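Local coordinates for DNMT2 (Spodoptera frugiperda, PDB 4H0N), which probably methylates cytosine 38 in the anticodon loop of tRNA(Asp), and cytosine in DNA as well, using S-adenosyl-L-methionine as methyl donor, at residues I6-S11 against S41-N46; G15-W20 against P48-L53. The protein carries 3 engineered substitutions. All coordinates share one frame; numbering follows the deposited sequence.

Interaction 1: residues I6-S11 against S41-N46. With SAH (S-adenosyl-L-homocysteine), chain E.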
loop_
_atom_site.group_PDB
_atom_site.type_symbol
_atom_site.label_atom_id
_atom_site.label_comp_id
_atom_site.label_asym_id
_atom_site.label_seq_id
_atom_site.Cartn_x
_atom_site.Cartn_y
_atom_site.Cartn_z
ATOM N N ILE A 6 -9.479 -14.656 -9.769
ATOM C CA ILE A 6 -9.410 -13.571 -8.797
ATOM C C ILE A 6 -10.232 -12.341 -9.197
ATOM O O ILE A 6 -10.224 -11.904 -10.349
ATOM C CB ILE A 6 -7.945 -13.168 -8.469
ATOM C CG1 ILE A 6 -7.228 -14.292 -7.721
ATOM C CG2 ILE A 6 -7.906 -11.927 -7.604
ATOM C CD1 ILE A 6 -6.432 -15.210 -8.599
ATOM N N LEU A 7 -10.970 -11.815 -8.228
ATOM C CA LEU A 7 -11.584 -10.510 -8.351
ATOM C C LEU A 7 -10.764 -9.550 -7.513
ATOM O O LEU A 7 -10.599 -9.745 -6.307
ATOM C CB LEU A 7 -13.024 -10.542 -7.850
ATOM C CG LEU A 7 -13.733 -9.193 -7.926
ATOM C CD1 LEU A 7 -13.578 -8.594 -9.316
ATOM C CD2 LEU A 7 -15.203 -9.343 -7.560
ATOM N N GLU A 8 -10.234 -8.521 -8.159
ATOM C CA GLU A 8 -9.355 -7.571 -7.495
ATOM C C GLU A 8 -10.067 -6.233 -7.313
ATOM O O GLU A 8 -10.192 -5.460 -8.260
ATOM C CB GLU A 8 -8.085 -7.399 -8.322
ATOM C CG GLU A 8 -7.023 -6.525 -7.704
ATOM C CD GLU A 8 -5.896 -6.262 -8.677
ATOM O OE1 GLU A 8 -4.854 -5.713 -8.252
ATOM O OE2 GLU A 8 -6.059 -6.605 -9.871
ATOM N N LEU A 9 -10.536 -5.972 -6.096
ATOM C CA LEU A 9 -11.324 -4.775 -5.806
ATOM C C LEU A 9 -10.469 -3.645 -5.270
ATOM O O LEU A 9 -9.527 -3.881 -4.511
ATOM C CB LEU A 9 -12.400 -5.091 -4.781
ATOM C CG LEU A 9 -13.356 -6.215 -5.148
ATOM C CD1 LEU A 9 -14.379 -6.379 -4.038
ATOM C CD2 LEU A 9 -14.016 -5.909 -6.483
ATOM N N TYR A 10 -10.828 -2.418 -5.638
ATOM C CA TYR A 10 -10.015 -1.250 -5.330
ATOM C C TYR A 10 -8.604 -1.508 -5.850
ATOM O O TYR A 10 -7.616 -1.337 -5.134
ATOM C CB TYR A 10 -10.012 -0.974 -3.830
ATOM C CG TYR A 10 -11.390 -1.010 -3.207
ATOM C CD1 TYR A 10 -11.865 -2.160 -2.592
ATOM C CD2 TYR A 10 -12.216 0.106 -3.230
ATOM C CE1 TYR A 10 -13.123 -2.197 -2.014
ATOM C CE2 TYR A 10 -13.471 0.081 -2.654
ATOM C CZ TYR A 10 -13.922 -1.077 -2.045
ATOM O OH TYR A 10 -15.179 -1.125 -1.466
ATOM N N SER A 11 -8.541 -1.923 -7.114
ATOM C CA SER A 11 -7.325 -2.437 -7.728
ATOM C C SER A 11 -6.155 -1.457 -7.748
ATOM O O SER A 11 -5.000 -1.879 -7.720
ATOM C CB SER A 11 -7.619 -2.922 -9.150
ATOM O OG SER A 11 -8.107 -1.865 -9.951
ATOM N N SER A 41 -5.314 3.730 -15.773
ATOM C CA SER A 41 -4.430 3.890 -16.924
ATOM C C SER A 41 -3.074 3.272 -16.626
ATOM O O SER A 41 -2.463 2.634 -17.481
ATOM C CB SER A 41 -4.260 5.366 -17.278
ATOM O OG SER A 41 -3.359 5.996 -16.386
ATOM N N VAL A 42 -2.613 3.467 -15.397
ATOM C CA VAL A 42 -1.368 2.875 -14.936
ATOM C C VAL A 42 -1.512 1.362 -14.885
ATOM O O VAL A 42 -0.607 0.626 -15.280
ATOM C CB VAL A 42 -1.005 3.399 -13.544
ATOM C CG1 VAL A 42 0.175 2.631 -12.969
ATOM C CG2 VAL A 42 -0.716 4.889 -13.612
ATOM N N TYR A 43 -2.661 0.903 -14.404
ATOM C CA TYR A 43 -2.935 -0.526 -14.321
ATOM C C TYR A 43 -2.943 -1.151 -15.714
ATOM O O TYR A 43 -2.384 -2.228 -15.918
ATOM C CB TYR A 43 -4.269 -0.791 -13.604
ATOM C CG TYR A 43 -4.540 -2.256 -13.311
ATOM C CD1 TYR A 43 -4.404 -2.762 -12.025
ATOM C CD2 TYR A 43 -4.929 -3.132 -14.318
ATOM C CE1 TYR A 43 -4.643 -4.102 -11.749
ATOM C CE2 TYR A 43 -5.163 -4.468 -14.056
ATOM C CZ TYR A 43 -5.021 -4.954 -12.769
ATOM O OH TYR A 43 -5.265 -6.291 -12.505
ATOM N N LYS A 44 -3.580 -0.475 -16.666
ATOM C CA LYS A 44 -3.692 -0.998 -18.026
ATOM C C LYS A 44 -2.331 -1.072 -18.702
ATOM O O LYS A 44 -2.090 -1.911 -19.569
ATOM C CB LYS A 44 -4.642 -0.138 -18.860
ATOM C CG LYS A 44 -5.895 -0.874 -19.309
ATOM C CD LYS A 44 -6.682 -0.100 -20.365
ATOM C CE LYS A 44 -5.923 0.007 -21.682
ATOM N NZ LYS A 44 -5.026 1.202 -21.743
ATOM N N HIS A 45 -1.439 -0.182 -18.290
ATOM C CA HIS A 45 -0.119 -0.105 -18.876
ATOM C C HIS A 45 0.678 -1.359 -18.548
ATOM O O HIS A 45 1.407 -1.883 -19.390
ATOM C CB HIS A 45 0.611 1.137 -18.366
ATOM C CG HIS A 45 2.013 1.253 -18.861
ATOM N ND1 HIS A 45 2.320 1.675 -20.140
ATOM C CD2 HIS A 45 3.197 0.987 -18.259
ATOM C CE1 HIS A 45 3.631 1.669 -20.295
ATOM N NE2 HIS A 45 4.186 1.258 -19.175
ATOM N N ASN A 46 0.529 -1.844 -17.322
ATOM C CA ASN A 46 1.295 -2.999 -16.875
ATOM C C ASN A 46 0.579 -4.322 -17.080
ATOM O O ASN A 46 1.211 -5.380 -17.120
ATOM C CB ASN A 46 1.701 -2.835 -15.415
ATOM C CG ASN A 46 2.754 -1.776 -15.234
ATOM O OD1 ASN A 46 3.931 -2.004 -15.519
ATOM N ND2 ASN A 46 2.340 -0.601 -14.769
HETATM N N SAH E . -4.300 -1.445 -3.515
HETATM C CA SAH E . -4.428 -0.567 -4.673
HETATM C CB SAH E . -5.244 0.698 -4.377
HETATM C CG SAH E . -5.775 0.904 -2.960
HETATM S SD SAH E . -6.159 2.650 -2.649
HETATM C C SAH E . -3.068 -0.229 -5.293
HETATM O O SAH E . -2.838 0.885 -5.769
HETATM O OXT SAH E . -2.167 -1.064 -5.349
HETATM C "C5'" SAH E . -7.927 2.421 -2.980
HETATM C "C4'" SAH E . -8.342 2.717 -4.422
HETATM O "O4'" SAH E . -9.665 2.260 -4.631
HETATM C "C3'" SAH E . -8.334 4.199 -4.778
HETATM O "O3'" SAH E . -7.309 4.457 -5.712
HETATM C "C2'" SAH E . -9.696 4.487 -5.392
HETATM O "O2'" SAH E . -9.572 5.036 -6.684
HETATM C "C1'" SAH E . -10.382 3.136 -5.479
HETATM N N9 SAH E . -11.798 3.210 -5.061
HETATM C C8 SAH E . -12.315 3.924 -4.009
HETATM N N7 SAH E . -13.652 3.720 -3.963
HETATM C C5 SAH E . -14.000 2.889 -4.970
HETATM C C6 SAH E . -15.221 2.362 -5.377
HETATM N N6 SAH E . -16.337 2.669 -4.722
HETATM N N1 SAH E . -15.269 1.518 -6.468
HETATM C C2 SAH E . -14.109 1.202 -7.149
HETATM N N3 SAH E . -12.900 1.729 -6.741
HETATM C C4 SAH E . -12.845 2.560 -5.669
#

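Interaction 2: residues G15-W20 against P48-L53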
loop_
_atom_site.group_PDB
_atom_site.type_symbol
_atom_site.label_atom_id
_atom_site.label_comp_id
_atom_site.label_asym_id
_atom_site.label_seq_id
_atom_site.Cartn_x
_atom_site.Cartn_y
_atom_site.Cartn_z
ATOM N N GLY A 15 -1.161 -3.503 -7.196
ATOM C CA GLY A 15 -0.189 -4.135 -6.321
ATOM C C GLY A 15 -0.572 -5.566 -5.994
ATOM O O GLY A 15 0.284 -6.447 -5.901
ATOM N N MET A 16 -1.871 -5.789 -5.816
ATOM C CA MET A 16 -2.406 -7.123 -5.590
ATOM C C MET A 16 -1.987 -8.058 -6.718
ATOM O O MET A 16 -1.434 -9.132 -6.476
ATOM C CB MET A 16 -3.929 -7.058 -5.511
ATOM C CG MET A 16 -4.456 -6.289 -4.319
ATOM S SD MET A 16 -4.042 -7.101 -2.767
ATOM C CE MET A 16 -5.170 -6.291 -1.640
ATOM N N HIS A 17 -2.247 -7.628 -7.950
ATOM C CA HIS A 17 -1.886 -8.377 -9.146
ATOM C C HIS A 17 -0.392 -8.696 -9.165
ATOM O O HIS A 17 0.014 -9.792 -9.548
ATOM C CB HIS A 17 -2.268 -7.571 -10.384
ATOM C CG HIS A 17 -2.311 -8.369 -11.646
ATOM N ND1 HIS A 17 -2.992 -7.948 -12.769
ATOM C CD2 HIS A 17 -1.754 -9.563 -11.972
ATOM C CE1 HIS A 17 -2.854 -8.848 -13.728
ATOM N NE2 HIS A 17 -2.110 -9.831 -13.272
ATOM N N CYS A 18 0.423 -7.736 -8.742
ATOM C CA CYS A 18 1.858 -7.955 -8.669
ATOM C C CYS A 18 2.212 -8.980 -7.608
ATOM O O CYS A 18 3.162 -9.740 -7.765
ATOM C CB CYS A 18 2.587 -6.646 -8.389
ATOM S SG CYS A 18 2.807 -5.638 -9.850
ATOM N N ALA A 19 1.436 -8.996 -6.531
ATOM C CA ALA A 19 1.696 -9.887 -5.413
ATOM C C ALA A 19 1.265 -11.321 -5.723
ATOM O O ALA A 19 1.898 -12.282 -5.277
ATOM C CB ALA A 19 1.002 -9.372 -4.162
ATOM N N TRP A 20 0.191 -11.461 -6.491
ATOM C CA TRP A 20 -0.291 -12.777 -6.893
ATOM C C TRP A 20 0.753 -13.512 -7.731
ATOM O O TRP A 20 0.934 -14.722 -7.587
ATOM C CB TRP A 20 -1.593 -12.661 -7.680
ATOM C CG TRP A 20 -2.139 -13.994 -8.062
ATOM C CD1 TRP A 20 -2.078 -14.589 -9.290
ATOM C CD2 TRP A 20 -2.809 -14.919 -7.201
ATOM N NE1 TRP A 20 -2.679 -15.821 -9.247
ATOM C CE2 TRP A 20 -3.132 -16.048 -7.973
ATOM C CE3 TRP A 20 -3.172 -14.894 -5.850
ATOM C CZ2 TRP A 20 -3.801 -17.147 -7.441
ATOM C CZ3 TRP A 20 -3.837 -15.986 -5.324
ATOM C CH2 TRP A 20 -4.145 -17.097 -6.117
ATOM N N PRO A 48 -2.074 -5.080 -19.822
ATOM C CA PRO A 48 -2.951 -4.870 -20.980
ATOM C C PRO A 48 -3.959 -6.004 -21.156
ATOM O O PRO A 48 -5.010 -5.810 -21.762
ATOM C CB PRO A 48 -1.979 -4.886 -22.164
ATOM C CG PRO A 48 -0.657 -4.569 -21.587
ATOM C CD PRO A 48 -0.657 -5.157 -20.217
ATOM N N GLU A 49 -3.627 -7.174 -20.626
ATOM C CA GLU A 49 -4.408 -8.387 -20.836
ATOM C C GLU A 49 -5.591 -8.510 -19.877
ATOM O O GLU A 49 -6.535 -9.257 -20.133
ATOM C CB GLU A 49 -3.498 -9.618 -20.696
ATOM C CG GLU A 49 -3.078 -9.962 -19.247
ATOM C CD GLU A 49 -1.991 -9.048 -18.676
ATOM O OE1 GLU A 49 -1.481 -8.173 -19.405
ATOM O OE2 GLU A 49 -1.640 -9.212 -17.488
ATOM N N THR A 50 -5.539 -7.767 -18.778
ATOM C CA THR A 50 -6.460 -7.978 -17.668
ATOM C C THR A 50 -7.755 -7.171 -17.754
ATOM O O THR A 50 -7.733 -5.967 -18.010
ATOM C CB THR A 50 -5.758 -7.675 -16.343
ATOM O OG1 THR A 50 -4.636 -8.556 -16.202
ATOM C CG2 THR A 50 -6.702 -7.856 -15.165
ATOM N N ASN A 51 -8.880 -7.844 -17.530
ATOM C CA ASN A 51 -10.180 -7.184 -17.442
ATOM C C ASN A 51 -10.226 -6.120 -16.348
ATOM O O ASN A 51 -10.247 -6.434 -15.154
ATOM C CB ASN A 51 -11.280 -8.216 -17.196
ATOM C CG ASN A 51 -12.158 -8.429 -18.406
ATOM O OD1 ASN A 51 -12.660 -7.474 -19.000
ATOM N ND2 ASN A 51 -12.348 -9.690 -18.784
ATOM N N LEU A 52 -10.245 -4.859 -16.766
ATOM C CA LEU A 52 -10.289 -3.742 -15.831
ATOM C C LEU A 52 -11.555 -2.917 -16.038
ATOM O O LEU A 52 -11.812 -2.419 -17.134
ATOM C CB LEU A 52 -9.040 -2.875 -15.988
ATOM C CG LEU A 52 -9.042 -1.461 -15.406
ATOM C CD1 LEU A 52 -9.191 -1.472 -13.889
ATOM C CD2 LEU A 52 -7.769 -0.748 -15.825
ATOM N N LEU A 53 -12.341 -2.775 -14.975
ATOM C CA LEU A 53 -13.635 -2.113 -15.075
ATOM C C LEU A 53 -13.703 -0.812 -14.285
ATOM O O LEU A 53 -13.498 -0.794 -13.074
ATOM C CB LEU A 53 -14.736 -3.065 -14.616
ATOM C CG LEU A 53 -14.544 -4.464 -15.201
ATOM C CD1 LEU A 53 -15.518 -5.437 -14.588
ATOM C CD2 LEU A 53 -14.683 -4.447 -16.715
#

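Interaction 1: residues I6-S11 against S41-N46
Strand 4-9, with the turn that follows it, and the last turns of helix 37-46 approach each other through side chains alone; the nearest CA atoms, those of Ser11 and Tyr43, are 8.1 Å apart. Glu8 and Tyr43 bridge the gap from opposite directions, both buried. The phenol OH of Tyr43 donates a hydrogen bond to Glu8 OE2, 2.8 Å away, and meets that oxygen on its syn lone pair. The carboxylate lies at the edge of the phenol ring, the two planes 59° apart, with OE2 3.4 Å from Tyr43 CE1 as well. Glu8 reaches this far because its chain is fully extended, CG standing opposite the backbone N (chi1 -175°). Its other oxygen, OE1, accepts a hydrogen bond from the backbone N of His17, so both oxygens of the buried carboxylate are engaged. An alanine here would probably leave the Tyr43 hydroxyl without its acceptor and the His17 N-H without its side-chain partner, and open a gap at the edge of the phenol ring.

The strand is a central one in the Rossmann-like sheet of class I methyltransferases, and just past its end the chain turns into the cofactor pocket. There Ser11 CB lies 4.1 Å from Tyr43 CE1, while Ser11 O comes within 3.4 Å of CA of S-adenosyl-L-homocysteine. Tyr10 also touches the ligand: its CB is 3.3 Å from the ribose O4', and the ring runs on beside the adenine, CD2 of Tyr10 3.5 Å from C4 of the base. The Tyr43 side chain also packs on Ala32 and Leu52, from the two strands that continue the sheet beyond strand 4-9, and its ring meets that of Phe47.

Interaction 2: residues G15-W20 against P48-L53
Helix 15-23, the first helix of the Rossmann-like methyltransferase fold, begins at the cofactor-binding glycines and meets here the loop that leads into edge strand 52-53. His17 carries the helix side of the contact. Its ring points CE1 at Thr50 OG1, which lies in the ring plane at 3.1 Å; this is a C-H edge approach, with no hydrogen bond between the two side chains. CG is anti to the backbone N of His17 (chi1 -164°), and this carries the ring out from the helix toward the loop. The side chain of Glu49 bends at chi2 and brings OE2 4.0 Å from His17 CE1, the carboxylate plane 69° from that of the imidazole. A weak hydrogen bond of 3.3 Å from Thr50 OG1 to Glu49 OE2 joins the two loop side chains. The strongest polar partner of the ring is Tyr43, whose OH hydrogen-bonds to ND1, while Phe47 stacks on the imidazole. On other sides of helix 15-23, Met16 and Ala19 pack on Ile324 of helix 321-332 and Trp20 reaches Ile6 of strand 4-9, whereas Leu52 turns to helix 37-46.

In the fold
Interactions 1 and 2 are neighbouring parts of one polar cluster, their centres about 4 Å apart. Tyr43 and Glu8 of interaction 1 both reach His17 of interaction 2: Tyr43 OH lies 2.8 Å from His17 ND1, and Glu8 OE1 is 3.2 Å from His17 N. Thr50 CG2 packs 3.4 Å from Tyr43 OH. The segments alternate along the chain, and these bonds and contacts tie strand 4-9, helix 15-23, helix 37-46 and the loop before strand 52-53 to one another. Tyr10 and Ser11 border S-adenosyl-L-homocysteine directly, and Gly15 N hydrogen-bonds its carboxylate; the nearest atoms of the His17 side chain and the ligand are about 8 Å apart, so His17 does not touch it.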